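Local coordinates for peptidoglycan D,D-transpeptidase FtsI (Yersinia pestis, PDB 6SYN), which catalyses, as a class B penicillin-binding protein, the D,D-transpeptidation that cross-links peptidoglycan, probably during septum formation in cell division, at residues Val322-Tyr325 with Ser326-Phe330; Arg357-Phe360 with Ser361-Tyr364. One frame throughout, in Å; residues are numbered along the deposited sequence.

Interaction 1: Val322-Tyr325 with Ser326-Phe330; sequences VDTY and SRFGF
Arg-327 N donates to Asp-323 O at 2.7 Å, and Phe-328 N to Thr-324 O at 2.9 Å. These bonds belong to the last turn of helix 319-327, which ends in a Schellman motif. Two bonds mark the motif. Phe-330 N reaches Tyr-325 O at 2.9 Å with a moderately bent N-H (148°), and inside that loop Gly-329 N makes a weak bond to Ser-326 O. A further weak bond runs from Gly-329 N to Tyr-325 O. Gly-329 has a positive phi of 108°, which turns the chain out of the helix.

Ser-326 folds its hydroxyl back onto the helix. OG gives its hydrogen to Val-322 O, 3.1 Å away. Ser-326 N makes only a weak bond to the same carbonyl. Val-322 O also bonds Tyr-346 OH. On the exposed side, Asp-323 and Arg-327 are one turn apart. Their ion pair is long, with OD2 and NH2 3.7 Å from each other and the two group planes 28° apart. Arg-327 NE is held instead by Ile-403 O.

The other side of the turn is buried. Thr-324 and Phe-328 lie side by side and point the same way. Thr-324 CG2 is anti to the backbone N, which places the methyl beside the Phe-328 ring, with CD1 at 3.8 Å. Thr-324 OG1 turns to Thr-261. Phe-328 packs on Met-257 and Met-260 of helix 255-264 and on Val-376 and Ile-380 of helix 370-381. After the turn, Phe-330 comes back beside Tyr-325, and the two side chains cross at an angle. Here Phe-330 CD2 meets the Tyr-325 CB at 3.9 Å.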
loop_
_atom_site.group_PDB
_atom_site.type_symbol
_atom_site.label_atom_id
_atom_site.label_comp_id
_atom_site.label_asym_id
_atom_site.label_seq_id
_atom_site.Cartn_x
_atom_site.Cartn_y
_atom_site.Cartn_z
ATOM N N VAL A 322 13.314 11.140 17.864
ATOM C CA VAL A 322 12.276 10.246 18.459
ATOM C C VAL A 322 10.986 11.056 18.629
ATOM O O VAL A 322 9.913 10.506 18.358
ATOM C CB VAL A 322 12.737 9.600 19.780
ATOM C CG1 VAL A 322 11.632 8.765 20.413
ATOM C CG2 VAL A 322 13.981 8.750 19.574
ATOM N N ASP A 323 11.090 12.324 19.028
ATOM C CA ASP A 323 9.918 13.230 19.161
ATOM C C ASP A 323 9.348 13.576 17.776
ATOM O O ASP A 323 8.118 13.528 17.624
ATOM C CB ASP A 323 10.262 14.502 19.938
ATOM C CG ASP A 323 9.030 15.134 20.558
ATOM O OD1 ASP A 323 8.481 14.522 21.505
ATOM O OD2 ASP A 323 8.607 16.205 20.068
ATOM N N THR A 324 10.190 13.917 16.797
ATOM C CA THR A 324 9.732 14.373 15.459
ATOM C C THR A 324 9.076 13.214 14.695
ATOM O O THR A 324 8.023 13.456 14.079
ATOM C CB THR A 324 10.860 15.020 14.648
ATOM O OG1 THR A 324 11.349 16.150 15.374
ATOM C CG2 THR A 324 10.392 15.457 13.276
ATOM N N TYR A 325 9.659 12.012 14.709
ATOM C CA TYR A 325 9.094 10.841 13.989
ATOM C C TYR A 325 7.738 10.489 14.612
ATOM O O TYR A 325 6.802 10.172 13.844
ATOM C CB TYR A 325 10.026 9.629 14.036
ATOM C CG TYR A 325 11.335 9.747 13.299
ATOM C CD1 TYR A 325 11.805 10.950 12.800
ATOM C CD2 TYR A 325 12.145 8.638 13.157
ATOM C CE1 TYR A 325 13.029 11.037 12.155
ATOM C CE2 TYR A 325 13.368 8.703 12.515
ATOM C CZ TYR A 325 13.816 9.908 12.014
ATOM O OH TYR A 325 15.027 9.961 11.391
ATOM N N SER A 326 7.655 10.536 15.950
ATOM C CA SER A 326 6.403 10.403 16.744
ATOM C C SER A 326 5.403 11.477 16.309
ATOM O O SER A 326 4.280 11.116 15.946
ATOM C CB SER A 326 6.658 10.495 18.231
ATOM O OG SER A 326 7.084 9.249 18.758
ATOM N N ARG A 327 5.813 12.747 16.354
ATOM C CA ARG A 327 4.982 13.912 15.943
ATOM C C ARG A 327 4.403 13.666 14.541
ATOM O O ARG A 327 3.239 14.050 14.318
ATOM C CB ARG A 327 5.791 15.214 15.977
ATOM C CG ARG A 327 5.876 15.860 17.353
ATOM C CD ARG A 327 6.647 17.169 17.351
ATOM N NE ARG A 327 5.772 18.322 17.534
ATOM C CZ ARG A 327 5.194 18.674 18.686
ATOM N NH1 ARG A 327 4.407 19.737 18.733
ATOM N NH2 ARG A 327 5.393 17.962 19.786
ATOM N N PHE A 328 5.172 13.039 13.643
ATOM C CA PHE A 328 4.772 12.758 12.237
ATOM C C PHE A 328 3.955 11.463 12.158
ATOM O O PHE A 328 3.371 11.198 11.089
ATOM C CB PHE A 328 5.993 12.744 11.314
ATOM C CG PHE A 328 6.294 14.085 10.694
ATOM C CD1 PHE A 328 7.132 14.992 11.324
ATOM C CD2 PHE A 328 5.702 14.460 9.498
ATOM C CE1 PHE A 328 7.394 16.230 10.752
ATOM C CE2 PHE A 328 5.966 15.698 8.928
ATOM C CZ PHE A 328 6.815 16.581 9.555
ATOM N N GLY A 329 3.920 10.688 13.244
ATOM C CA GLY A 329 2.962 9.583 13.435
ATOM C C GLY A 329 3.589 8.201 13.326
ATOM O O GLY A 329 2.820 7.229 13.271
ATOM N N PHE A 330 4.919 8.089 13.291
ATOM C CA PHE A 330 5.613 6.785 13.463
ATOM C C PHE A 330 5.307 6.278 14.882
ATOM O O PHE A 330 5.196 7.106 15.819
ATOM C CB PHE A 330 7.109 6.897 13.146
ATOM C CG PHE A 330 7.482 6.847 11.679
ATOM C CD1 PHE A 330 6.552 6.538 10.694
ATOM C CD2 PHE A 330 8.790 7.085 11.280
ATOM C CE1 PHE A 330 6.914 6.487 9.355
ATOM C CE2 PHE A 330 9.152 7.027 9.941
ATOM C CZ PHE A 330 8.215 6.722 8.981
#

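Interaction 2: Arg357-Phe360 with Ser361-Tyr364; sequences RATF and SFGY. With CB9 ((2R,4S)-2-[(1R)-1-{[(2S)-2-carboxy-2-phenylacetyl]amino}-2-oxoethyl]-5,5-dimethyl-1,3-thiazolidine-4-carboxylic acid), chain D.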
loop_
_atom_site.group_PDB
_atom_site.type_symbol
_atom_site.label_atom_id
_atom_site.label_comp_id
_atom_site.label_asym_id
_atom_site.label_seq_id
_atom_site.Cartn_x
_atom_site.Cartn_y
_atom_site.Cartn_z
ATOM N N ARG A 357 21.708 6.237 17.243
ATOM C CA ARG A 357 21.296 7.628 16.903
ATOM C C ARG A 357 21.542 7.905 15.415
ATOM O O ARG A 357 20.618 8.406 14.750
ATOM C CB ARG A 357 22.053 8.622 17.789
ATOM C CG ARG A 357 21.617 8.575 19.248
ATOM C CD ARG A 357 22.637 9.159 20.198
ATOM N NE ARG A 357 22.667 10.610 20.121
ATOM C CZ ARG A 357 23.525 11.385 20.770
ATOM N NH1 ARG A 357 24.447 10.851 21.557
ATOM N NH2 ARG A 357 23.461 12.697 20.630
ATOM N N ALA A 358 22.739 7.585 14.915
ATOM C CA ALA A 358 23.139 7.747 13.496
ATOM C C ALA A 358 22.201 6.938 12.588
ATOM O O ALA A 358 21.593 7.528 11.685
ATOM C CB ALA A 358 24.579 7.333 13.305
ATOM N N THR A 359 22.082 5.631 12.816
ATOM C CA THR A 359 21.281 4.718 11.955
ATOM C C THR A 359 19.815 5.177 11.936
ATOM O O THR A 359 19.187 5.060 10.865
ATOM C CB THR A 359 21.450 3.257 12.386
ATOM O OG1 THR A 359 21.217 3.178 13.792
ATOM C CG2 THR A 359 22.824 2.720 12.050
ATOM N N PHE A 360 19.309 5.711 13.055
ATOM C CA PHE A 360 17.944 6.293 13.182
ATOM C C PHE A 360 17.788 7.512 12.259
ATOM O O PHE A 360 16.647 7.784 11.837
ATOM C CB PHE A 360 17.645 6.702 14.626
ATOM C CG PHE A 360 16.182 6.695 14.997
ATOM C CD1 PHE A 360 15.425 5.540 14.868
ATOM C CD2 PHE A 360 15.569 7.831 15.508
ATOM C CE1 PHE A 360 14.086 5.522 15.223
ATOM C CE2 PHE A 360 14.230 7.809 15.867
ATOM C CZ PHE A 360 13.490 6.656 15.723
ATOM N N SER A 361 18.886 8.219 11.959
ATOM C CA SER A 361 18.889 9.420 11.083
ATOM C C SER A 361 18.802 9.027 9.603
ATOM O O SER A 361 18.528 9.925 8.786
ATOM C CB SER A 361 20.073 10.314 11.354
ATOM O OG SER A 361 21.255 9.827 10.735
ATOM N N PHE A 362 19.043 7.762 9.244
ATOM C CA PHE A 362 18.788 7.255 7.868
ATOM C C PHE A 362 17.909 6.000 7.953
ATOM O O PHE A 362 18.083 5.069 7.142
ATOM C CB PHE A 362 20.085 7.111 7.059
ATOM C CG PHE A 362 21.297 6.558 7.770
ATOM C CD1 PHE A 362 21.541 5.193 7.814
ATOM C CD2 PHE A 362 22.238 7.407 8.330
ATOM C CE1 PHE A 362 22.678 4.694 8.434
ATOM C CE2 PHE A 362 23.373 6.906 8.949
ATOM C CZ PHE A 362 23.589 5.551 9.002
ATOM N N GLY A 363 16.984 6.001 8.921
ATOM C CA GLY A 363 15.743 5.201 8.924
ATOM C C GLY A 363 15.921 3.749 9.334
ATOM O O GLY A 363 15.038 2.962 8.974
ATOM N N TYR A 364 16.980 3.395 10.070
ATOM C CA TYR A 364 17.144 2.052 10.689
ATOM C C TYR A 364 16.863 2.159 12.195
ATOM O O TYR A 364 17.239 3.186 12.794
ATOM C CB TYR A 364 18.526 1.477 10.366
ATOM C CG TYR A 364 18.748 1.206 8.900
ATOM C CD1 TYR A 364 18.063 0.186 8.254
ATOM C CD2 TYR A 364 19.626 1.976 8.150
ATOM C CE1 TYR A 364 18.247 -0.068 6.905
ATOM C CE2 TYR A 364 19.821 1.737 6.798
ATOM C CZ TYR A 364 19.130 0.709 6.174
ATOM O OH TYR A 364 19.328 0.457 4.845
HETATM C C CB9 D . 19.014 5.566 2.224
HETATM N N CB9 D . 20.933 4.022 1.743
HETATM O O CB9 D . 18.171 4.769 1.891
HETATM C CA CB9 D . 20.511 5.403 1.988
HETATM C CB CB9 D . 20.992 6.410 0.903
HETATM C CAA CB9 D . 21.653 6.537 -2.675
HETATM C CAB CB9 D . 21.456 4.103 -2.167
HETATM O OAD CB9 D . 18.589 5.420 -3.084
HETATM O OAE CB9 D . 23.627 0.512 3.381
HETATM O OAF CB9 D . 21.833 3.835 3.786
HETATM O OAG CB9 D . 18.207 7.216 -1.932
HETATM O OAH CB9 D . 21.596 0.980 3.808
HETATM C CAJ CB9 D . 22.843 0.621 -1.797
HETATM C CAK CB9 D . 23.806 1.505 -1.371
HETATM C CAL CB9 D . 21.818 0.267 -0.952
HETATM C CAM CB9 D . 23.742 2.041 -0.094
HETATM C CAN CB9 D . 21.745 0.805 0.327
HETATM N NAP CB9 D . 19.954 6.773 -0.072
HETATM S SAQ CB9 D . 22.324 5.726 -0.133
HETATM C CAR CB9 D . 18.772 6.157 -2.131
HETATM C CAS CB9 D . 22.624 1.151 3.204
HETATM C CAT CB9 D . 21.756 3.440 2.623
HETATM C CAU CB9 D . 22.693 1.727 0.761
HETATM C CAX CB9 D . 19.804 5.716 -1.079
HETATM C CAY CB9 D . 22.689 2.296 2.174
HETATM C CAZ CB9 D . 21.254 5.509 -1.630
#
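Thr-359 and Tyr-364 are joined by a backbone bond across the end of helix 354-360. Tyr-364 N donates to Thr-359 O at 2.9 Å and nearly straight (165°). Phe-362 N reaches the same oxygen at 3.2 Å from the opposite face of the carbonyl plane. Gly-363 has a positive phi (80°) and makes a weak bond to Phe-360 O. Tyr-364 O makes a CA-H...O contact with Phe-360 CA at 3.2 Å.

Ala-358 O accepts twice from Ser-361. The backbone N approaches from above the carbonyl plane. The hydroxyl OG lies in that plane, on a lone pair. OG sits between the backbone N and the carbonyl carbon (chi1 79°), which folds it back to this oxygen.

Phe-362 also folds back, and lays one ring face against the helix end. Thr-359 CA stands over that face, 4.0 Å from the ring centre, in a CH-pi contact. Thr-359 CG2 touches CE1 of Phe-362 at 4.1 Å. Tyr-364 runs on past this ring, and its CE2 meets the Phe-362 ring at the edge. Thr-359 CB, still in the helix, packs on Tyr-364 CB at 4.0 Å.

Tyr-364 OH is 2.5 Å from OAH, a carboxylate oxygen of the opened penicillin CB9, and donates to it. Lys-444 N bonds the same hydroxyl. Phe-362 packs against Asn-306, which also bonds CB9. Tyr-364, at the end of this helix-terminating turn, thus lines the beta-lactam pocket of a penicillin-binding transpeptidase domain.

Interactions 1 and 2 are both C-terminal helix ends, on successive helices of the transpeptidase domain, and they touch. Tyr-325 OH makes a probable hydrogen bond to Phe-360 O, 2.7 Å away, and their rings are stacked. Val-322 CG2 packs on Phe-360 CE2 at 3.8 Å. The settings differ. Segment 322-330 is partly buried: the aromatic side chains pack against neighbouring helices, while Asp-323 and Arg-327 are exposed. Segment 357-364 is mostly buried and leads to the ligand. In each, a serine hydroxyl folds back to a helix carbonyl and a glycine turns the chain. Only interaction 2 contacts CB9; in interaction 1 the side chain of Tyr-325 is about 11 Å from the bound CB9.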